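PDB 3TCS: racemase, putative from Roseobacter denitrificans, which binds magnesium and D-alanine in an enolase-superfamily barrel and is probably a hydro-lyase or racemase. Local coordinates for residues G106-I111 against G285-T290; M141-T146 against R178-G183. All blocks are in the same frame, centred on the assembly; numbering follows the deposited sequence.

Contact 1. Residues G106-I111 against G285-T290; sequences GVDTAI and GGICRT
Asp108 OD1 takes a bond from Cys288 N, 3.1 Å away with an N-H...O angle of 166°, one from a water and a weak one from Trp112 NE1. The Cys288 N-H arrives on the syn side of this oxygen, tilted 26° out of the carboxylate plane. The second oxygen is held differently, for Ile287 N comes to OD2 at 2.8 Å from above that plane. With CG anti to the backbone N (chi1 164°), the carboxylate is carried off helix 98-119 onto the first turn of helix 287-300, where it receives two successive N-H groups. A negative charge here would interact favourably with the positive end of the helix dipole.

The water oxygen lies 2.8 Å from both Asp108 OD1 and Gly285 O and donates to each; it accepts from Arg289 N, so a third N-H of the same turn is tied to the aspartate indirectly. The CA of Gly286, the N-cap residue, lies over the same face that Ile287 N approaches, 3.6 Å from Asp108 OD2, and a side chain at this position would collide with Asp108 CG. Apolar contact is slight, with Thr109 CG2 4.3 Å from Ile287 CG1.

Helix 98-119 of the N-terminal capping domain is thereby fastened to a helix that follows a short barrel strand, 276-277. Trp112, one turn on from Asp108, packs on Ile287 and Cys288; Leu81 of helix 81-91 touches Asp108 and Cys288, while Val107 faces helix 58-73.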
# COMPACT_ATOMS: atom_id res chain seq x y z
N GLY B 106 -5.30 -14.66 0.01
CA GLY B 106 -5.94 -15.76 -0.70
C GLY B 106 -5.15 -17.05 -0.61
O GLY B 106 -5.72 -18.13 -0.47
N VAL B 107 -3.83 -16.95 -0.72
CA VAL B 107 -3.01 -18.16 -0.64
C VAL B 107 -2.99 -18.65 0.81
O VAL B 107 -3.08 -19.85 1.07
CB VAL B 107 -1.57 -17.90 -1.12
CG1 VAL B 107 -0.76 -19.19 -1.04
CG2 VAL B 107 -1.59 -17.37 -2.55
N ASP B 108 -2.89 -17.71 1.75
CA ASP B 108 -2.87 -18.04 3.17
C ASP B 108 -4.13 -18.78 3.59
O ASP B 108 -4.06 -19.85 4.19
CB ASP B 108 -2.73 -16.76 4.00
CG ASP B 108 -3.09 -16.96 5.47
OD1 ASP B 108 -2.19 -16.94 6.33
OD2 ASP B 108 -4.29 -17.15 5.76
N THR B 109 -5.30 -18.22 3.28
CA THR B 109 -6.54 -18.86 3.68
C THR B 109 -6.75 -20.21 3.01
O THR B 109 -7.36 -21.09 3.60
CB THR B 109 -7.76 -17.93 3.45
OG1 THR B 109 -7.80 -17.48 2.10
CG2 THR B 109 -7.69 -16.73 4.40
N ALA B 110 -6.25 -20.38 1.79
CA ALA B 110 -6.39 -21.66 1.09
C ALA B 110 -5.52 -22.71 1.79
O ALA B 110 -5.87 -23.89 1.89
CB ALA B 110 -5.97 -21.53 -0.38
N ILE B 111 -4.37 -22.26 2.29
CA ILE B 111 -3.45 -23.15 2.99
C ILE B 111 -4.08 -23.60 4.31
O ILE B 111 -3.95 -24.76 4.69
CB ILE B 111 -2.09 -22.45 3.23
CG1 ILE B 111 -1.35 -22.34 1.89
CG2 ILE B 111 -1.26 -23.22 4.25
CD1 ILE B 111 -0.03 -21.58 1.96
N GLY B 285 -3.71 -9.54 4.94
CA GLY B 285 -2.79 -10.50 4.37
C GLY B 285 -3.01 -11.95 4.77
O GLY B 285 -2.21 -12.82 4.43
N GLY B 286 -4.09 -12.23 5.49
CA GLY B 286 -4.36 -13.60 5.86
C GLY B 286 -4.41 -13.90 7.34
O GLY B 286 -4.22 -13.01 8.17
N ILE B 287 -4.67 -15.16 7.65
CA ILE B 287 -4.76 -15.63 9.03
C ILE B 287 -3.44 -15.46 9.80
O ILE B 287 -3.43 -14.90 10.90
CB ILE B 287 -5.16 -17.12 9.07
CG1 ILE B 287 -6.60 -17.29 8.55
CG2 ILE B 287 -5.02 -17.68 10.48
CD1 ILE B 287 -7.65 -16.63 9.43
N CYS B 288 -2.35 -15.94 9.23
CA CYS B 288 -1.05 -15.83 9.90
C CYS B 288 -0.73 -14.40 10.31
O CYS B 288 -0.36 -14.14 11.45
CB CYS B 288 0.06 -16.37 9.00
SG CYS B 288 -0.02 -18.15 8.77
N ARG B 289 -0.88 -13.47 9.37
CA ARG B 289 -0.58 -12.08 9.68
C ARG B 289 -1.60 -11.49 10.66
O ARG B 289 -1.24 -10.68 11.51
CB ARG B 289 -0.50 -11.28 8.37
CG ARG B 289 0.77 -11.61 7.56
CD ARG B 289 0.71 -11.06 6.15
NE ARG B 289 0.38 -9.64 6.16
CZ ARG B 289 1.26 -8.65 6.31
NH1 ARG B 289 2.55 -8.91 6.47
NH2 ARG B 289 0.83 -7.40 6.32
N THR B 290 -2.85 -11.92 10.56
CA THR B 290 -3.86 -11.42 11.50
C THR B 290 -3.51 -11.91 12.91
O THR B 290 -3.67 -11.18 13.89
CB THR B 290 -5.28 -11.89 11.12
OG1 THR B 290 -5.62 -11.36 9.84
CG2 THR B 290 -6.29 -11.41 12.15
O HOH W 1 -1.25 -14.31 6.64

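Contact 2. Residues M141-T146 against R178-G183; sequences MKRDIT and RDEWPG
Van der Waals contacts join Arg143 and Glu180, whose side chains cross at about a right angle. The carboxylate lies against the aliphatic base of the arginine, with Glu180 CD 3.6 Å from Arg143 CB, and Glu180 OE1 also lies against Arg143 CD. Glu180 CG comes to 3.3 Å from Arg143 O because chi1 (-169°) swings the chain away from its own N, and chi2 then bends it.

The aromatic contacts belong to Trp181. Its six-membered ring reaches the backbone of 143-146 with its outer carbons: CZ3 is 3.6 Å from Arg143 O, and CH2 is 3.7 Å from Ile145 O, both oxygens approaching obliquely. Thr146 CA meets the ring at its edge, near the plane, 3.9 Å from CH2. Arg184 makes a cation-pi contact with the indole and also donates to Ile145 O, bridging the two loops.

Charged groups stand further apart. Arg143 NE and Glu180 OE1 are 4.9 Å from each other, consistent with only a loose attraction, and the guanidinium is turned 46° from the carboxylate. The like-charged Asp144 OD2 is 5.2 Å from Glu180 OE2. The Arg143 side chain lies about 5 Å from that of Asp205, a magnesium ligand. Replacing Glu180 by alanine is likely to open a gap beside Arg143 CB and leave the guanidinium without this nearby negative charge.

No hydrogen bond crosses between 141-146 and 178-183, and Arg143 NE and NH2 bond instead to the carbonyls of Gly171 and Ala170. The loops therefore meet by van der Waals contact, with a charge attraction that is probably weak.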
# COMPACT_ATOMS: atom_id res chain seq x y z
N MET B 141 -24.59 -1.12 6.34
CA MET B 141 -23.52 -0.48 5.57
C MET B 141 -23.95 0.86 4.97
O MET B 141 -23.12 1.64 4.51
CB MET B 141 -23.09 -1.39 4.42
CG MET B 141 -22.68 -2.79 4.84
SD MET B 141 -21.21 -2.78 5.86
CE MET B 141 -21.47 -4.27 6.82
N LYS B 142 -25.25 1.11 4.97
CA LYS B 142 -25.81 2.32 4.36
C LYS B 142 -25.82 3.62 5.15
O LYS B 142 -25.93 3.64 6.37
CB LYS B 142 -27.24 2.03 3.90
CG LYS B 142 -27.35 0.97 2.82
CD LYS B 142 -28.80 0.70 2.47
CE LYS B 142 -28.93 -0.23 1.27
NZ LYS B 142 -30.35 -0.46 0.90
N ARG B 143 -25.70 4.71 4.39
CA ARG B 143 -25.77 6.07 4.92
C ARG B 143 -26.92 6.75 4.18
O ARG B 143 -27.50 7.72 4.67
CB ARG B 143 -24.46 6.82 4.67
CG ARG B 143 -23.41 6.53 5.71
CD ARG B 143 -22.25 7.49 5.62
NE ARG B 143 -21.36 7.32 6.76
CZ ARG B 143 -20.52 6.30 6.90
NH1 ARG B 143 -20.44 5.36 5.96
NH2 ARG B 143 -19.78 6.21 7.99
N ASP B 144 -27.24 6.23 3.01
CA ASP B 144 -28.33 6.77 2.20
C ASP B 144 -29.62 6.05 2.58
O ASP B 144 -30.34 5.54 1.73
CB ASP B 144 -28.06 6.59 0.71
CG ASP B 144 -27.61 5.19 0.36
OD1 ASP B 144 -28.32 4.22 0.71
OD2 ASP B 144 -26.53 5.05 -0.26
N ILE B 145 -29.88 5.99 3.88
CA ILE B 145 -31.08 5.37 4.41
C ILE B 145 -31.44 6.25 5.59
O ILE B 145 -30.58 6.60 6.39
CB ILE B 145 -30.84 3.90 4.86
CG1 ILE B 145 -32.15 3.28 5.33
CG2 ILE B 145 -29.79 3.85 5.97
CD1 ILE B 145 -32.04 1.84 5.79
N THR B 146 -32.70 6.64 5.69
CA THR B 146 -33.11 7.50 6.79
C THR B 146 -33.06 6.75 8.12
O THR B 146 -33.17 5.52 8.16
CB THR B 146 -34.55 8.01 6.60
OG1 THR B 146 -35.46 6.91 6.65
CG2 THR B 146 -34.69 8.71 5.25
N ARG B 178 -18.25 16.48 7.34
CA ARG B 178 -19.62 16.66 6.86
C ARG B 178 -20.46 15.40 7.06
O ARG B 178 -19.94 14.29 6.98
CB ARG B 178 -19.61 17.08 5.38
CG ARG B 178 -18.97 18.45 5.15
CD ARG B 178 -19.28 19.02 3.77
NE ARG B 178 -18.47 18.43 2.71
CZ ARG B 178 -17.16 18.63 2.57
NH1 ARG B 178 -16.51 19.41 3.42
NH2 ARG B 178 -16.51 18.05 1.57
N ASP B 179 -21.75 15.59 7.34
CA ASP B 179 -22.67 14.47 7.55
C ASP B 179 -23.31 14.08 6.22
O ASP B 179 -23.22 14.84 5.25
CB ASP B 179 -23.76 14.90 8.54
CG ASP B 179 -24.37 13.73 9.30
OD1 ASP B 179 -24.24 12.57 8.84
OD2 ASP B 179 -24.98 13.96 10.37
N GLU B 180 -23.95 12.91 6.15
CA GLU B 180 -24.59 12.47 4.91
C GLU B 180 -25.57 13.58 4.50
O GLU B 180 -25.78 13.84 3.31
CB GLU B 180 -25.33 11.15 5.12
CG GLU B 180 -25.80 10.48 3.83
CD GLU B 180 -24.64 10.02 2.95
OE1 GLU B 180 -23.47 10.16 3.35
OE2 GLU B 180 -24.90 9.50 1.84
N TRP B 181 -26.17 14.20 5.50
CA TRP B 181 -27.06 15.34 5.33
C TRP B 181 -27.21 15.96 6.70
O TRP B 181 -27.05 15.29 7.72
CB TRP B 181 -28.42 14.94 4.72
CG TRP B 181 -29.32 14.07 5.54
CD1 TRP B 181 -30.02 14.42 6.67
CD2 TRP B 181 -29.65 12.70 5.27
NE1 TRP B 181 -30.76 13.35 7.11
CE2 TRP B 181 -30.55 12.28 6.27
CE3 TRP B 181 -29.27 11.79 4.27
CZ2 TRP B 181 -31.08 10.99 6.30
CZ3 TRP B 181 -29.79 10.51 4.30
CH2 TRP B 181 -30.69 10.12 5.31
N PRO B 182 -27.48 17.27 6.76
CA PRO B 182 -27.63 17.98 8.03
C PRO B 182 -28.52 17.29 9.07
O PRO B 182 -29.70 17.03 8.83
CB PRO B 182 -28.18 19.34 7.59
CG PRO B 182 -27.48 19.55 6.27
CD PRO B 182 -27.65 18.20 5.62
N GLY B 183 -27.92 17.00 10.22
CA GLY B 183 -28.65 16.38 11.31
C GLY B 183 -28.91 14.88 11.28
O GLY B 183 -29.54 14.36 12.20

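In the fold
The two contacts lie on opposite sides of the chain's centre, 35 Å apart between centres and about 18 Å between nearest atoms. In sequence, both segments of contact 2 fall between those of contact 1. Contact 1 is buried and joins the N-terminal capping domain to the barrel domain, away from the annotated sites. Contact 2 lies nearer the surface and brings together two loops that follow barrel strands 132-139 and 165-169, beside the active site: Met141 touches the bound D-alanine, and the side chain of Arg143 is about 7 Å from this ligand and about 8 Å from a magnesium ion.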